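Long-range contacts in dephospho-CoA kinase (Legionella pneumophila subsp. pneumophila, PDB 4TTR), which probably catalyses the last step of coenzyme A biosynthesis, the ATP-dependent phosphorylation of the 3'-hydroxyl of dephospho-CoA: residues V16-L21 with C122-P127; G40-Y45 with C117-C122; V141-A146 with Q178-A183. All blocks are in the same frame, centred on the assembly; numbering follows the deposited sequence.

Interaction 1: V16-L21 with C122-P127; sequences VYSVGL and CLIEIP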
ATOM      1  N   VAL A  16       4.928 -11.549 -15.420  1.00 29.70           N
ATOM      2  CA  VAL A  16       3.638 -11.907 -14.832  1.00 25.04           C
ATOM      3  C   VAL A  16       2.699 -10.709 -14.903  1.00 20.46           C
ATOM      4  O   VAL A  16       3.120  -9.574 -14.676  1.00 25.10           O
ATOM      5  CB  VAL A  16       3.784 -12.348 -13.358  1.00 24.59           C
ATOM      6  CG1 VAL A  16       2.438 -12.774 -12.784  1.00 24.72           C
ATOM      7  CG2 VAL A  16       4.801 -13.469 -13.229  1.00 25.98           C
ATOM      8  N   TYR A  17       1.431 -10.963 -15.214  1.00 14.31           N
ATOM      9  CA  TYR A  17       0.433  -9.902 -15.257  1.00 17.54           C
ATOM     10  C   TYR A  17       0.194  -9.392 -13.837  1.00 12.81           C
ATOM     11  O   TYR A  17      -0.390 -10.091 -13.009  1.00 15.68           O
ATOM     12  CB  TYR A  17      -0.872 -10.402 -15.887  1.00 12.94           C
ATOM     13  CG  TYR A  17      -1.805  -9.285 -16.298  1.00 14.09           C
ATOM     14  CD1 TYR A  17      -2.562  -8.604 -15.353  1.00 14.11           C
ATOM     15  CD2 TYR A  17      -1.926  -8.905 -17.631  1.00 14.81           C
ATOM     16  CE1 TYR A  17      -3.412  -7.577 -15.721  1.00 14.13           C
ATOM     17  CE2 TYR A  17      -2.774  -7.880 -18.008  1.00 14.57           C
ATOM     18  CZ  TYR A  17      -3.516  -7.219 -17.046  1.00 15.96           C
ATOM     19  OH  TYR A  17      -4.365  -6.197 -17.404  1.00 17.09           O
ATOM     20  N   SER A  18       0.653  -8.172 -13.570  1.00 12.90           N
ATOM     21  CA  SER A  18       0.622  -7.614 -12.221  0.53 16.82           C
ATOM     22  C   SER A  18      -0.271  -6.383 -12.114  1.00 14.70           C
ATOM     23  O   SER A  18      -0.216  -5.480 -12.951  1.00 14.71           O
ATOM     24  CB  SER A  18       2.038  -7.259 -11.768  0.53 17.37           C
ATOM     25  OG  SER A  18       2.619  -6.290 -12.621  0.53 17.51           O
ATOM     26  N   VAL A  19      -1.089  -6.364 -11.070  1.00 12.31           N
ATOM     27  CA  VAL A  19      -1.965  -5.245 -10.773  1.00 13.06           C
ATOM     28  C   VAL A  19      -1.492  -4.583  -9.487  1.00 12.33           C
ATOM     29  O   VAL A  19      -1.421  -5.224  -8.440  1.00 13.91           O
ATOM     30  CB  VAL A  19      -3.429  -5.702 -10.620  1.00 13.56           C
ATOM     31  CG1 VAL A  19      -4.320  -4.542 -10.202  1.00 12.69           C
ATOM     32  CG2 VAL A  19      -3.920  -6.331 -11.912  1.00 11.65           C
ATOM     33  N   GLY A  20      -1.171  -3.298  -9.570  1.00 10.57           N
ATOM     34  CA  GLY A  20      -0.789  -2.539  -8.396  1.00 11.98           C
ATOM     35  C   GLY A  20      -2.009  -2.136  -7.595  1.00 13.17           C
ATOM     36  O   GLY A  20      -2.934  -1.537  -8.136  1.00 14.52           O
ATOM     37  N   LEU A  21      -2.014  -2.480  -6.310  1.00 13.07           N
ATOM     38  CA  LEU A  21      -3.092  -2.093  -5.407  1.00 12.97           C
ATOM     39  C   LEU A  21      -2.673  -0.910  -4.537  1.00 14.21           C
ATOM     40  O   LEU A  21      -1.725  -1.002  -3.754  1.00 14.27           O
ATOM     41  CB  LEU A  21      -3.505  -3.275  -4.526  1.00 13.33           C
ATOM     42  CG  LEU A  21      -4.507  -2.962  -3.408  1.00 15.65           C
ATOM     43  CD1 LEU A  21      -5.818  -2.458  -3.977  1.00 13.86           C
ATOM     44  CD2 LEU A  21      -4.742  -4.180  -2.536  1.00 17.50           C
ATOM     45  N   CYS A 122      -1.226 -11.361 -10.671  1.00 14.09           N
ATOM     46  CA  CYS A 122      -0.711 -11.089  -9.331  1.00 15.49           C
ATOM     47  C   CYS A 122      -1.111  -9.694  -8.872  1.00 14.02           C
ATOM     48  O   CYS A 122      -1.178  -8.761  -9.667  1.00 15.25           O
ATOM     49  CB  CYS A 122       0.816 -11.234  -9.310  1.00 18.13           C
ATOM     50  SG  CYS A 122       1.587 -11.068  -7.676  1.00 33.03           S
ATOM     51  N   LEU A 123      -1.382  -9.569  -7.581  1.00 13.41           N
ATOM     52  CA  LEU A 123      -1.703  -8.289  -6.971  1.00 16.38           C
ATOM     53  C   LEU A 123      -0.543  -7.837  -6.091  1.00 14.87           C
ATOM     54  O   LEU A 123      -0.093  -8.579  -5.225  1.00 14.55           O
ATOM     55  CB  LEU A 123      -2.986  -8.403  -6.153  1.00 15.79           C
ATOM     56  CG  LEU A 123      -3.679  -7.096  -5.784  1.00 15.91           C
ATOM     57  CD1 LEU A 123      -4.356  -6.484  -7.000  1.00 16.31           C
ATOM     58  CD2 LEU A 123      -4.684  -7.353  -4.683  1.00 19.50           C
ATOM     59  N   ILE A 124      -0.052  -6.626  -6.336  1.00 14.47           N
ATOM     60  CA  ILE A 124       1.037  -6.052  -5.555  1.00 13.55           C
ATOM     61  C   ILE A 124       0.541  -4.822  -4.796  1.00 13.93           C
ATOM     62  O   ILE A 124       0.269  -3.782  -5.395  1.00  9.86           O
ATOM     63  CB  ILE A 124       2.233  -5.651  -6.448  1.00 15.07           C
ATOM     64  CG1 ILE A 124       2.630  -6.806  -7.374  1.00 16.31           C
ATOM     65  CG2 ILE A 124       3.414  -5.228  -5.584  1.00 16.69           C
ATOM     66  CD1 ILE A 124       3.711  -6.454  -8.381  1.00 18.02           C
ATOM     67  N   GLU A 125       0.410  -4.952  -3.481  1.00 15.58           N
ATOM     68  CA  GLU A 125       0.012  -3.828  -2.641  1.00 18.57           C
ATOM     69  C   GLU A 125       1.185  -2.874  -2.458  1.00 19.65           C
ATOM     70  O   GLU A 125       2.231  -3.261  -1.937  1.00 21.62           O
ATOM     71  CB  GLU A 125      -0.492  -4.314  -1.283  1.00 20.17           C
ATOM     72  CG  GLU A 125      -1.117  -3.215  -0.438  1.00 31.18           C
ATOM     73  CD  GLU A 125      -1.516  -3.693   0.946  1.00 44.51           C
ATOM     74  OE1 GLU A 125      -1.046  -3.097   1.938  0.38 36.60           O
ATOM     75  OE2 GLU A 125      -2.307  -4.654   1.042  1.00 44.55           O
ATOM     76  N   ILE A 126       0.994  -1.629  -2.889  1.00 16.41           N
ATOM     77  CA  ILE A 126       2.055  -0.631  -2.925  1.00 21.67           C
ATOM     78  C   ILE A 126       1.545   0.685  -2.324  1.00 27.24           C
ATOM     79  O   ILE A 126       0.341   0.841  -2.122  1.00 22.00           O
ATOM     80  CB  ILE A 126       2.550  -0.423  -4.375  1.00 23.32           C
ATOM     81  CG1 ILE A 126       1.398   0.027  -5.276  1.00 22.95           C
ATOM     82  CG2 ILE A 126       3.166  -1.710  -4.891  1.00 23.77           C
ATOM     83  CD1 ILE A 126       1.761   0.159  -6.745  1.00 25.51           C
ATOM     84  N   PRO A 127       2.455   1.630  -2.016  1.00 46.93           N
ATOM     85  CA  PRO A 127       1.982   2.877  -1.398  1.00 30.73           C
ATOM     86  C   PRO A 127       1.222   3.792  -2.359  1.00 27.56           C
ATOM     87  O   PRO A 127       1.390   3.694  -3.574  1.00 24.28           O
ATOM     88  CB  PRO A 127       3.277   3.551  -0.924  1.00 30.13           C
ATOM     89  CG  PRO A 127       4.335   2.996  -1.794  1.00 39.11           C
ATOM     90  CD  PRO A 127       3.928   1.579  -2.082  1.00 48.03           C
TER

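Interaction 2: G40-Y45 with C117-C122; sequences GINVIY and CTSPYC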
ATOM      1  N   GLY A  40      -8.195 -16.652  -4.748  1.00 15.28           N
ATOM      2  CA  GLY A  40      -7.085 -17.469  -5.191  1.00 15.35           C
ATOM      3  C   GLY A  40      -5.983 -16.682  -5.868  1.00 17.06           C
ATOM      4  O   GLY A  40      -5.121 -17.262  -6.528  1.00 15.09           O
ATOM      5  N   ILE A  41      -6.005 -15.362  -5.714  1.00 12.15           N
ATOM      6  CA  ILE A  41      -4.980 -14.515  -6.312  1.00 13.43           C
ATOM      7  C   ILE A  41      -3.811 -14.324  -5.352  1.00 17.41           C
ATOM      8  O   ILE A  41      -4.004 -14.054  -4.167  1.00 16.41           O
ATOM      9  CB  ILE A  41      -5.542 -13.134  -6.710  1.00 14.96           C
ATOM     10  CG1 ILE A  41      -6.695 -13.295  -7.706  1.00 15.12           C
ATOM     11  CG2 ILE A  41      -4.446 -12.252  -7.307  1.00 13.47           C
ATOM     12  CD1 ILE A  41      -6.336 -14.067  -8.981  1.00 12.12           C
ATOM     13  N   ASN A  42      -2.600 -14.468  -5.882  1.00 15.66           N
ATOM     14  CA  ASN A  42      -1.385 -14.197  -5.124  1.00 17.67           C
ATOM     15  C   ASN A  42      -1.249 -12.702  -4.862  1.00 16.77           C
ATOM     16  O   ASN A  42      -1.199 -11.905  -5.799  1.00 16.50           O
ATOM     17  CB  ASN A  42      -0.152 -14.706  -5.878  1.00 19.10           C
ATOM     18  CG  ASN A  42      -0.012 -16.230  -5.851  1.00 21.80           C
ATOM     19  OD1 ASN A  42       1.080 -16.753  -6.059  1.00 23.75           O
ATOM     20  ND2 ASN A  42      -1.109 -16.942  -5.601  1.00 26.09           N
ATOM     21  N   VAL A  43      -1.193 -12.325  -3.590  1.00 13.89           N
ATOM     22  CA  VAL A  43      -1.025 -10.928  -3.213  1.00 16.62           C
ATOM     23  C   VAL A  43       0.352 -10.716  -2.594  1.00 16.73           C
ATOM     24  O   VAL A  43       0.697 -11.351  -1.601  1.00 14.81           O
ATOM     25  CB  VAL A  43      -2.109 -10.471  -2.223  1.00 17.64           C
ATOM     26  CG1 VAL A  43      -1.946  -8.991  -1.897  1.00 17.69           C
ATOM     27  CG2 VAL A  43      -3.491 -10.739  -2.795  1.00 17.04           C
ATOM     28  N   ILE A  44       1.135  -9.831  -3.201  1.00 13.39           N
ATOM     29  CA  ILE A  44       2.432  -9.449  -2.660  1.00 19.70           C
ATOM     30  C   ILE A  44       2.280  -8.142  -1.885  1.00 18.54           C
ATOM     31  O   ILE A  44       1.870  -7.123  -2.446  1.00 19.46           O
ATOM     32  CB  ILE A  44       3.488  -9.294  -3.773  1.00 18.73           C
ATOM     33  CG1 ILE A  44       3.639 -10.611  -4.544  1.00 18.83           C
ATOM     34  CG2 ILE A  44       4.830  -8.880  -3.179  1.00 20.47           C
ATOM     35  CD1 ILE A  44       4.485 -10.510  -5.796  1.00 18.22           C
ATOM     36  N   TYR A  45       2.598  -8.186  -0.594  1.00 18.81           N
ATOM     37  CA  TYR A  45       2.472  -7.023   0.280  1.00 19.40           C
ATOM     38  C   TYR A  45       3.809  -6.318   0.470  1.00 18.84           C
ATOM     39  O   TYR A  45       4.645  -6.767   1.252  1.00 19.82           O
ATOM     40  CB  TYR A  45       1.919  -7.438   1.643  1.00 22.53           C
ATOM     41  CG  TYR A  45       0.548  -8.064   1.583  1.00 24.96           C
ATOM     42  CD1 TYR A  45      -0.599  -7.277   1.596  1.00 27.77           C
ATOM     43  CD2 TYR A  45       0.396  -9.442   1.517  1.00 22.68           C
ATOM     44  CE1 TYR A  45      -1.858  -7.849   1.541  1.00 26.38           C
ATOM     45  CE2 TYR A  45      -0.857 -10.022   1.464  1.00 25.74           C
ATOM     46  CZ  TYR A  45      -1.980  -9.223   1.476  1.00 26.27           C
ATOM     47  OH  TYR A  45      -3.227  -9.804   1.420  1.00 33.92           O
ATOM     48  N   CYS A 117       4.802 -17.249  -8.700  1.00 13.00           N
ATOM     49  CA  CYS A 117       3.381 -16.907  -8.709  1.00 15.22           C
ATOM     50  C   CYS A 117       2.557 -18.032  -9.331  1.00 16.82           C
ATOM     51  O   CYS A 117       2.825 -18.464 -10.452  1.00 17.58           O
ATOM     52  CB  CYS A 117       3.145 -15.599  -9.468  1.00 17.48           C
ATOM     53  SG  CYS A 117       1.403 -15.104  -9.571  1.00 19.12           S
ATOM     54  N   THR A 118       1.553 -18.499  -8.594  1.00 16.08           N
ATOM     55  CA  THR A 118       0.741 -19.638  -9.013  1.00 21.70           C
ATOM     56  C   THR A 118      -0.634 -19.227  -9.543  1.00 22.29           C
ATOM     57  O   THR A 118      -1.418 -20.079  -9.957  1.00 31.20           O
ATOM     58  CB  THR A 118       0.539 -20.621  -7.846  1.00 22.43           C
ATOM     59  OG1 THR A 118       0.050 -19.909  -6.703  1.00 24.55           O
ATOM     60  CG2 THR A 118       1.855 -21.311  -7.485  1.00 19.53           C
ATOM     61  N   SER A 119      -0.925 -17.929  -9.523  1.00 20.74           N
ATOM     62  CA  SER A 119      -2.226 -17.427  -9.954  1.00 16.73           C
ATOM     63  C   SER A 119      -2.143 -16.818 -11.359  1.00 14.04           C
ATOM     64  O   SER A 119      -1.050 -16.513 -11.834  1.00 15.87           O
ATOM     65  CB  SER A 119      -2.758 -16.401  -8.947  1.00 15.43           C
ATOM     66  OG  SER A 119      -1.843 -15.337  -8.754  1.00 16.70           O
ATOM     67  N   PRO A 120      -3.299 -16.653 -12.031  1.00 15.24           N
ATOM     68  CA  PRO A 120      -3.339 -16.142 -13.410  1.00 11.85           C
ATOM     69  C   PRO A 120      -2.830 -14.709 -13.530  1.00 13.76           C
ATOM     70  O   PRO A 120      -2.307 -14.319 -14.575  1.00 12.53           O
ATOM     71  CB  PRO A 120      -4.828 -16.220 -13.776  1.00 15.98           C
ATOM     72  CG  PRO A 120      -5.427 -17.160 -12.796  1.00 14.26           C
ATOM     73  CD  PRO A 120      -4.646 -17.000 -11.543  1.00 13.82           C
ATOM     74  N   TYR A 121      -3.017 -13.925 -12.475  1.00 13.91           N
ATOM     75  CA  TYR A 121      -2.405 -12.608 -12.382  1.00 12.28           C
ATOM     76  C   TYR A 121      -2.046 -12.377 -10.922  1.00 14.50           C
ATOM     77  O   TYR A 121      -2.502 -13.115 -10.047  1.00 11.34           O
ATOM     78  CB  TYR A 121      -3.338 -11.512 -12.908  1.00 12.20           C
ATOM     79  CG  TYR A 121      -4.573 -11.297 -12.065  1.00 13.45           C
ATOM     80  CD1 TYR A 121      -5.740 -12.008 -12.315  1.00 12.80           C
ATOM     81  CD2 TYR A 121      -4.571 -10.386 -11.019  1.00 11.08           C
ATOM     82  CE1 TYR A 121      -6.865 -11.822 -11.548  1.00 12.29           C
ATOM     83  CE2 TYR A 121      -5.693 -10.194 -10.245  1.00 10.57           C
ATOM     84  CZ  TYR A 121      -6.837 -10.915 -10.511  1.00 13.65           C
ATOM     85  OH  TYR A 121      -7.962 -10.729  -9.749  1.00 13.74           O
ATOM     86  N   CYS A 122      -1.226 -11.361 -10.671  1.00 14.09           N
ATOM     87  CA  CYS A 122      -0.711 -11.089  -9.331  1.00 15.49           C
ATOM     88  C   CYS A 122      -1.111  -9.694  -8.872  1.00 14.02           C
ATOM     89  O   CYS A 122      -1.178  -8.761  -9.667  1.00 15.25           O
ATOM     90  CB  CYS A 122       0.816 -11.234  -9.310  1.00 18.13           C
ATOM     91  SG  CYS A 122       1.587 -11.068  -7.676  1.00 33.03           S
TER

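Interaction 3: V141-A146 with Q178-A183; sequences VLLVIA and QRLEAA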
ATOM      1  N   VAL A 141      -3.184  -0.351 -12.478  1.00 14.61           N
ATOM      2  CA  VAL A 141      -3.188   0.193 -11.130  1.00 12.51           C
ATOM      3  C   VAL A 141      -4.631   0.285 -10.644  1.00 12.05           C
ATOM      4  O   VAL A 141      -5.511   0.782 -11.352  1.00 12.17           O
ATOM      5  CB  VAL A 141      -2.510   1.578 -11.067  1.00 16.99           C
ATOM      6  CG1 VAL A 141      -2.626   2.179  -9.668  1.00 17.18           C
ATOM      7  CG2 VAL A 141      -1.044   1.467 -11.471  1.00 18.47           C
ATOM      8  N   LEU A 142      -4.858  -0.229  -9.442  1.00 10.79           N
ATOM      9  CA  LEU A 142      -6.148  -0.151  -8.772  1.00  9.97           C
ATOM     10  C   LEU A 142      -6.015   0.768  -7.565  1.00  8.13           C
ATOM     11  O   LEU A 142      -5.165   0.556  -6.702  1.00 13.96           O
ATOM     12  CB  LEU A 142      -6.625  -1.543  -8.346  1.00  7.77           C
ATOM     13  CG  LEU A 142      -7.851  -1.635  -7.433  1.00  6.48           C
ATOM     14  CD1 LEU A 142      -9.080  -1.031  -8.097  1.00  9.56           C
ATOM     15  CD2 LEU A 142      -8.104  -3.083  -7.063  1.00 12.11           C
ATOM     16  N   LEU A 143      -6.848   1.799  -7.530  1.00 11.92           N
ATOM     17  CA  LEU A 143      -6.864   2.746  -6.425  1.00 12.06           C
ATOM     18  C   LEU A 143      -8.168   2.621  -5.649  1.00 10.85           C
ATOM     19  O   LEU A 143      -9.248   2.823  -6.200  1.00 11.33           O
ATOM     20  CB  LEU A 143      -6.678   4.169  -6.948  1.00 12.40           C
ATOM     21  CG  LEU A 143      -6.969   5.319  -5.984  1.00 13.48           C
ATOM     22  CD1 LEU A 143      -6.145   5.198  -4.710  1.00 13.69           C
ATOM     23  CD2 LEU A 143      -6.696   6.639  -6.684  1.00 15.60           C
ATOM     24  N   VAL A 144      -8.061   2.269  -4.373  1.00 10.35           N
ATOM     25  CA  VAL A 144      -9.228   2.156  -3.505  1.00 11.90           C
ATOM     26  C   VAL A 144      -9.410   3.445  -2.723  1.00 15.06           C
ATOM     27  O   VAL A 144      -8.477   3.919  -2.082  1.00 15.30           O
ATOM     28  CB  VAL A 144      -9.093   0.980  -2.525  1.00 13.08           C
ATOM     29  CG1 VAL A 144     -10.371   0.816  -1.705  1.00 16.48           C
ATOM     30  CG2 VAL A 144      -8.773  -0.300  -3.278  1.00 12.32           C
ATOM     31  N   ILE A 145     -10.610   4.015  -2.782  1.00 15.61           N
ATOM     32  CA  ILE A 145     -10.900   5.230  -2.037  1.00 16.55           C
ATOM     33  C   ILE A 145     -12.191   5.090  -1.245  1.00 18.01           C
ATOM     34  O   ILE A 145     -13.077   4.317  -1.608  1.00 19.82           O
ATOM     35  CB  ILE A 145     -11.003   6.464  -2.965  1.00 18.68           C
ATOM     36  CG1 ILE A 145     -12.141   6.312  -3.977  1.00 19.41           C
ATOM     37  CG2 ILE A 145      -9.692   6.682  -3.697  1.00 17.88           C
ATOM     38  CD1 ILE A 145     -12.748   7.625  -4.376  1.00 23.94           C
ATOM     39  N   ALA A 146     -12.279   5.843  -0.158  1.00 18.03           N
ATOM     40  CA  ALA A 146     -13.480   5.879   0.659  1.00 21.52           C
ATOM     41  C   ALA A 146     -13.895   7.329   0.842  1.00 22.53           C
ATOM     42  O   ALA A 146     -13.039   8.207   0.970  1.00 25.39           O
ATOM     43  CB  ALA A 146     -13.235   5.215   1.998  1.00 23.44           C
ATOM     44  N   GLN A 178      -3.835  13.480  -9.393  1.00 29.46           N
ATOM     45  CA  GLN A 178      -2.876  12.883 -10.315  1.00 34.06           C
ATOM     46  C   GLN A 178      -2.954  11.356 -10.286  1.00 27.31           C
ATOM     47  O   GLN A 178      -2.892  10.702 -11.327  1.00 26.67           O
ATOM     48  CB  GLN A 178      -1.462  13.350  -9.971  1.00 39.88           C
ATOM     49  CG  GLN A 178      -0.444  13.124 -11.074  0.46 41.63           C
ATOM     50  CD  GLN A 178       0.928  13.665 -10.718  0.02 44.53           C
ATOM     51  OE1 GLN A 178       1.935  12.969 -10.855  1.00 55.21           O
ATOM     52  NE2 GLN A 178       0.976  14.914 -10.263  1.00 48.68           N
ATOM     53  N   ARG A 179      -3.098  10.794  -9.090  1.00 23.83           N
ATOM     54  CA  ARG A 179      -3.169   9.348  -8.926  1.00 23.28           C
ATOM     55  C   ARG A 179      -4.523   8.789  -9.375  1.00 21.22           C
ATOM     56  O   ARG A 179      -4.613   7.637  -9.798  1.00 20.55           O
ATOM     57  CB  ARG A 179      -2.903   8.968  -7.468  1.00 22.50           C
ATOM     58  CG  ARG A 179      -1.522   9.364  -6.967  1.00 28.16           C
ATOM     59  CD  ARG A 179      -0.407   8.622  -7.699  1.00 28.17           C
ATOM     60  NE  ARG A 179       0.915   9.100  -7.298  1.00 31.00           N
ATOM     61  CZ  ARG A 179       2.048   8.422  -7.463  1.00 33.32           C
ATOM     62  NH1 ARG A 179       2.040   7.213  -8.014  1.00 29.35           N
ATOM     63  NH2 ARG A 179       3.193   8.954  -7.064  1.00 33.32           N
ATOM     64  N   LEU A 180      -5.569   9.602  -9.275  1.00 17.87           N
ATOM     65  CA  LEU A 180      -6.895   9.207  -9.746  1.00 19.69           C
ATOM     66  C   LEU A 180      -6.904   9.134 -11.268  1.00 20.18           C
ATOM     67  O   LEU A 180      -7.466   8.207 -11.853  1.00 20.84           O
ATOM     68  CB  LEU A 180      -7.962  10.191  -9.259  1.00 17.98           C
ATOM     69  CG  LEU A 180      -8.424  10.087  -7.803  1.00 16.31           C
ATOM     70  CD1 LEU A 180      -9.140  11.363  -7.401  1.00 20.75           C
ATOM     71  CD2 LEU A 180      -9.340   8.886  -7.594  1.00 13.94           C
ATOM     72  N   GLU A 181      -6.274  10.115 -11.903  1.00 21.60           N
ATOM     73  CA  GLU A 181      -6.139  10.128 -13.354  1.00 25.26           C
ATOM     74  C   GLU A 181      -5.354   8.917 -13.855  1.00 22.11           C
ATOM     75  O   GLU A 181      -5.738   8.282 -14.836  1.00 23.69           O
ATOM     76  CB  GLU A 181      -5.450  11.415 -13.810  1.00 29.65           C
ATOM     77  CG  GLU A 181      -6.310  12.660 -13.681  1.00 32.91           C
ATOM     78  CD  GLU A 181      -5.519  13.935 -13.889  1.00 46.10           C
ATOM     79  OE1 GLU A 181      -5.486  14.441 -15.030  1.00 51.86           O
ATOM     80  OE2 GLU A 181      -4.924  14.431 -12.909  1.00 50.40           O
ATOM     81  N   ALA A 182      -4.260   8.602 -13.169  1.00 18.67           N
ATOM     82  CA  ALA A 182      -3.355   7.546 -13.608  1.00 21.94           C
ATOM     83  C   ALA A 182      -3.961   6.161 -13.420  1.00 18.43           C
ATOM     84  O   ALA A 182      -3.723   5.260 -14.220  1.00 24.83           O
ATOM     85  CB  ALA A 182      -2.034   7.643 -12.857  1.00 23.13           C
ATOM     86  N   ALA A 183      -4.740   5.997 -12.356  1.00 16.32           N
ATOM     87  CA  ALA A 183      -5.317   4.702 -12.026  1.00 16.31           C
ATOM     88  C   ALA A 183      -6.204   4.200 -13.158  1.00 18.40           C
ATOM     89  O   ALA A 183      -6.969   4.965 -13.744  1.00 16.13           O
ATOM     90  CB  ALA A 183      -6.109   4.791 -10.733  1.00 15.81           C
TER

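Interaction 1: V16-L21 with C122-P127
Leu21 and Leu123 both hold CG anti to the backbone N (chi1 173° and -163°), which sends their branches along the same face of the sheet until CD2 of Leu21 meets CD2 of Leu123 at 3.8 Å. The other branch of Leu123 turns back to Val19: its CD1 lies 3.7 Å from Val19 CG1, and the two side chains pass each other at a slant. Leu123 is thus wedged between Val19 and Leu21, with Glu125 further along on that face.

On the other face, Ile124 reaches back with CD1 to Ser18 CB, 3.9 Å away. Val16 CG1 touches Cys122 CB at the start of the pairing, and at its far end Ile126 swings CD1 over the CA of Gly20, which has no side chain of its own there.

Between the faces runs a regular parallel pairing in which Ser18 to Leu21 lie beside Cys122 to Glu125. Five backbone bonds alternate between the strands, beginning with Cys122 N to Tyr17 O at 2.8 Å and ending with Ile126 N to Leu21 O at 2.9 Å. All are close to straight at the hydrogen.

Leu21 packs against Ala33 of helix 29-38 and Leu123 against Phe36, while Glu125 touches Lys29 of the predicted ATP-binding loop. The chemistry therefore changes along one face, from aliphatic contacts at Val19 and Leu123 to a carboxylate beside the P-loop lysine. Backbone bonds and interleaved apolar branches together join the central strand 18-23 to its neighbour 122-125, and the one carboxylate of the contact is placed at the end of the pairing, next to Lys29.

Interaction 2: G40-Y45 with C117-C122
Ile41 lays its CD1 over one face of the Tyr121 ring, 3.8 Å from the centroid and 27° off the normal, in a CH-pi contact. The methyl is displaced toward the CE1 and CZ side, and the two side chains cross at about a right angle. With CG1 beside its own backbone N (chi1 -59°), Ile41 can also set CG2 against the Tyr121 carbonyl oxygen. A second apolar touch, Ile44 CD1 to Cys122 SG at 3.5 Å, lies beyond Asn42.

Outward from the ring, Ser119 OG joins both segments: it accepts from Asn42 N at 3.1 Å and donates to Tyr121 O at 2.7 Å. The side-chain amide of Asn42 extends this link to the turn. Its OD1 takes Thr118 N at 3.1 Å, the donor standing 52° out of the carbonyl plane, while ND2 makes a weak bond to Thr118 OG1.

Gly40, with positive phi, closes helix 29-38 in a Schellman motif just before strand 42-45, the edge strand of the sheet. The loop 117-121 leads from helix 92-115 into strand 122-125; Ile44 packs on that helix, and Tyr121 reaches helix 192-213, bonding His204 through OH and meeting Tyr207 edge-to-face.

Interaction 3: V141-A146 with Q178-A183
Leu143 drives its CD2 methyl against CD2 of Leu180, 3.6 Å away, the two leucines lying aslant to one another. The same methyl approaches the carbonyl oxygen of Arg179, so it rests against the helix backbone as well as a side chain. Because Leu143 CG is anti to the backbone N (chi1 167°), its branches extend out to the helix. Nearer the strand, Leu143 CB meets Ala183 CB at 3.9 Å.

Smaller contacts flank this leucine pair. Val141 CG1 comes to 4.5 Å from Ala183 CB, and Ile145 CG2 stands equally far from Leu180 CD2. Ala183 is where the chain leaves helical geometry; its CB also lies near the backbone oxygen of Val141. What joins the segments is thus apolar, with an angle of 131° between the directions of strand 141-145 and helix 178-182 and a closest approach of 8.8 Å between their axes.

Helix 177-182 lies on one face of the sheet and leads through Ala183 and Asp184 into strand 185-188, the edge strand paired with 140-145. Leu180 also touches Val186 of that strand, Arg179 bonds the Phe130 carbonyl through NH1 and makes a cation-pi contact with its ring, and strand 18-23 borders 140-145 on its other side.

All three contacts involve strands of one five-stranded parallel sheet, ordered 42-45, 122-125, 18-23, 140-145, 185-188. Interaction 1 pairs the second and third strands. Interaction 2 is nested along the chain within the loop that interaction 1 closes, shares Cys122 with it, and lies at the 42-45 edge, its centre about 9 Å away. Interaction 3 follows in series and packs a helix on the fourth strand, centred about 13 Å from interaction 1; Gly20 O and Leu142 N, probably hydrogen-bonded at 2.7 Å, connect the two. Interactions 2 and 3 do not touch, their centres being about 20 Å apart. The central strand 18-23, which leads into the predicted ATP-binding loop, is thereby held between neighbours from distant parts of the sequence.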